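Local coordinates for transcriptional regulator, LacI family protein (Rhodococcus jostii, PDB 3K9C) that probably binds DNA at cis-regulatory sites as a LacI-family transcription factor, through a region separate from its periplasmic-binding-protein-like domain, at residues Val231-Ser237 with His268-Thr274. Numbering follows the deposited sequence.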
loop_
_atom_site.group_PDB
_atom_site.type_symbol
_atom_site.label_atom_id
_atom_site.label_comp_id
_atom_site.label_asym_id
_atom_site.label_seq_id
_atom_site.Cartn_x
_atom_site.Cartn_y
_atom_site.Cartn_z
ATOM N N VAL B 231 5.396 14.004 5.598
ATOM C CA VAL B 231 3.949 14.171 5.566
ATOM C C VAL B 231 3.488 14.685 6.930
ATOM O O VAL B 231 2.805 15.708 7.011
ATOM C CB VAL B 231 3.235 12.842 5.229
ATOM C CG1 VAL B 231 1.731 13.040 5.242
ATOM C CG2 VAL B 231 3.683 12.352 3.861
ATOM N N GLN B 232 3.893 13.982 7.990
ATOM C CA GLN B 232 3.563 14.338 9.377
ATOM C C GLN B 232 2.092 14.728 9.550
ATOM O O GLN B 232 1.767 15.829 9.990
ATOM C CB GLN B 232 4.475 15.472 9.866
ATOM C CG GLN B 232 5.357 16.100 8.785
ATOM C CD GLN B 232 6.152 17.296 9.289
ATOM O OE1 GLN B 232 6.949 17.186 10.231
ATOM N NE2 GLN B 232 5.937 18.449 8.664
HETATM N N MSE B 233 1.216 13.783 9.235
HETATM C CA MSE B 233 -0.224 13.980 9.299
HETATM C C MSE B 233 -0.886 13.761 10.662
HETATM O O MSE B 233 -0.719 12.714 11.296
HETATM C CB MSE B 233 -0.867 13.056 8.269
HETATM C CG MSE B 233 -2.327 13.284 7.992
HETATM SE SE MSE B 233 -2.882 11.752 6.966
HETATM C CE MSE B 233 -2.147 12.315 5.269
ATOM N N THR B 234 -1.625 14.772 11.112
ATOM C CA THR B 234 -2.372 14.682 12.363
ATOM C C THR B 234 -3.477 13.698 11.995
ATOM O O THR B 234 -4.109 13.836 10.938
ATOM C CB THR B 234 -2.985 16.050 12.756
ATOM O OG1 THR B 234 -1.934 16.952 13.107
ATOM C CG2 THR B 234 -3.946 15.905 13.929
ATOM N N THR B 235 -3.710 12.711 12.852
ATOM C CA THR B 235 -4.695 11.682 12.552
ATOM C C THR B 235 -5.284 11.060 13.813
ATOM O O THR B 235 -4.880 11.388 14.925
ATOM C CB THR B 235 -4.033 10.563 11.710
ATOM O OG1 THR B 235 -5.026 9.660 11.226
ATOM C CG2 THR B 235 -3.033 9.789 12.555
ATOM N N ILE B 236 -6.235 10.155 13.622
ATOM C CA ILE B 236 -6.885 9.464 14.723
ATOM C C ILE B 236 -6.512 7.991 14.693
ATOM O O ILE B 236 -6.807 7.288 13.719
ATOM C CB ILE B 236 -8.414 9.597 14.626
ATOM C CG1 ILE B 236 -8.804 11.058 14.828
ATOM C CG2 ILE B 236 -9.082 8.712 15.655
ATOM C CD1 ILE B 236 -10.206 11.339 14.450
ATOM N N SER B 237 -5.861 7.524 15.754
ATOM C CA SER B 237 -5.452 6.128 15.825
ATOM C C SER B 237 -6.558 5.208 16.289
ATOM O O SER B 237 -7.379 5.574 17.129
ATOM C CB SER B 237 -4.257 5.957 16.763
ATOM O OG SER B 237 -4.042 4.583 17.048
ATOM N N HIS B 268 -7.641 7.323 19.737
ATOM C CA HIS B 268 -6.975 8.476 20.329
ATOM C C HIS B 268 -6.388 9.382 19.271
ATOM O O HIS B 268 -6.128 8.959 18.144
ATOM C CB HIS B 268 -5.909 8.060 21.363
ATOM C CG HIS B 268 -5.030 6.928 20.938
ATOM N ND1 HIS B 268 -3.868 7.111 20.216
ATOM C CD2 HIS B 268 -5.121 5.597 21.171
ATOM C CE1 HIS B 268 -3.281 5.943 20.025
ATOM N NE2 HIS B 268 -4.022 5.008 20.595
ATOM N N LEU B 269 -6.212 10.645 19.636
ATOM C CA LEU B 269 -5.676 11.640 18.723
ATOM C C LEU B 269 -4.168 11.584 18.667
ATOM O O LEU B 269 -3.506 11.465 19.687
ATOM C CB LEU B 269 -6.102 13.050 19.144
ATOM C CG LEU B 269 -5.463 14.170 18.315
ATOM C CD1 LEU B 269 -6.040 14.148 16.917
ATOM C CD2 LEU B 269 -5.710 15.523 18.978
ATOM N N VAL B 270 -3.636 11.672 17.459
ATOM C CA VAL B 270 -2.208 11.667 17.253
ATOM C C VAL B 270 -1.892 12.938 16.488
ATOM O O VAL B 270 -2.121 13.022 15.276
ATOM C CB VAL B 270 -1.759 10.436 16.439
ATOM C CG1 VAL B 270 -0.240 10.477 16.224
ATOM C CG2 VAL B 270 -2.159 9.169 17.162
ATOM N N ARG B 271 -1.385 13.933 17.210
ATOM C CA ARG B 271 -1.040 15.226 16.627
ATOM C C ARG B 271 0.336 15.246 16.009
ATOM O O ARG B 271 1.320 14.818 16.614
ATOM C CB ARG B 271 -1.085 16.335 17.680
ATOM C CG ARG B 271 -2.457 16.768 18.109
ATOM C CD ARG B 271 -2.352 17.663 19.327
ATOM N NE ARG B 271 -1.688 16.958 20.421
ATOM C CZ ARG B 271 -1.586 17.418 21.663
ATOM N NH1 ARG B 271 -2.110 18.598 21.980
ATOM N NH2 ARG B 271 -0.970 16.690 22.588
ATOM N N ARG B 272 0.399 15.765 14.795
ATOM C CA ARG B 272 1.658 15.892 14.099
ATOM C C ARG B 272 1.716 17.322 13.585
ATOM O O ARG B 272 1.434 18.247 14.353
ATOM C CB ARG B 272 1.769 14.849 12.982
ATOM C CG ARG B 272 1.799 13.413 13.523
ATOM C CD ARG B 272 2.541 12.450 12.594
ATOM N NE ARG B 272 2.690 11.118 13.185
ATOM C CZ ARG B 272 1.744 10.181 13.181
ATOM N NH1 ARG B 272 0.566 10.414 12.608
ATOM N NH2 ARG B 272 1.964 9.009 13.767
ATOM N N ALA B 273 2.021 17.529 12.311
ATOM C CA ALA B 273 2.142 18.894 11.807
ATOM C C ALA B 273 1.123 19.412 10.792
ATOM O O ALA B 273 1.343 20.466 10.185
ATOM C CB ALA B 273 3.551 19.083 11.248
ATOM N N THR B 274 0.014 18.703 10.595
ATOM C CA THR B 274 -0.981 19.156 9.625
ATOM C C THR B 274 -2.154 19.928 10.222
ATOM O O THR B 274 -3.126 20.220 9.526
ATOM C CB THR B 274 -1.537 17.978 8.789
ATOM O OG1 THR B 274 -2.088 16.984 9.664
ATOM C CG2 THR B 274 -0.422 17.364 7.942
#
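Thr-234, Thr-274 and Arg-272 carry this contact, in which side-chain bonds, with one backbone bond, continue an antiparallel strand pair beyond its end. The hydroxyl of Thr-274 takes the backbone N-H of Thr-234 in a short, nearly straight bond, N to OG1 2.7 Å. With chi1 at 57°, OG1 of Thr-274 stands between its own backbone N and carbonyl carbon, while CG2 turns to the carbonyl oxygen of Gln-232. Thr-234 answers in the other direction: Arg-272 N donates to Thr-234 OG1 at 3.1 Å, with an angle of 167° at the hydrogen. The same OG1 also meets the hydroxyl of Thr-275 in a hydrogen bond. A side-chain oxygen thus accepts an N-H where a regular strand would offer a carbonyl. Arg-272 runs out alongside the backbone of Gln-232 and Met-233, its chain extended from CG to NE, and NH1 reaches the carbonyl O of Met-233 at 2.9 Å, the oxygen lying in the guanidinium plane. CG1 of Val-270 packs over one face of that group, toward its rim, and a salt bridge from NH2 to Asp-222 further fixes it. Beyond, Ala-273 N donates to Gln-232 O at 2.9 Å. Within the strand pair proper, hydrogen-bonded pairs Thr-235 with Val-270 and Ser-237 with His-268 flank the non-hydrogen-bonded Ile-236 with Leu-269. CB of Ser-237 sits over one face of the His-268 ring, 3.4 Å from CE1, and OG of Ser-237 bonds the backbone N of Asp-239. Strand 235-237 forms one edge of the mixed sheet within this chain, antiparallel to strand 262-270. Met-233 packs on helix 194-206, Thr-274 bonds Val-217 of the parallel sheet, and Ile-236 and Leu-269 touch helix 110-123, where both segments pass between the two lobes, as in the crossovers of LacI relatives' periplasmic-binding-protein-like fold.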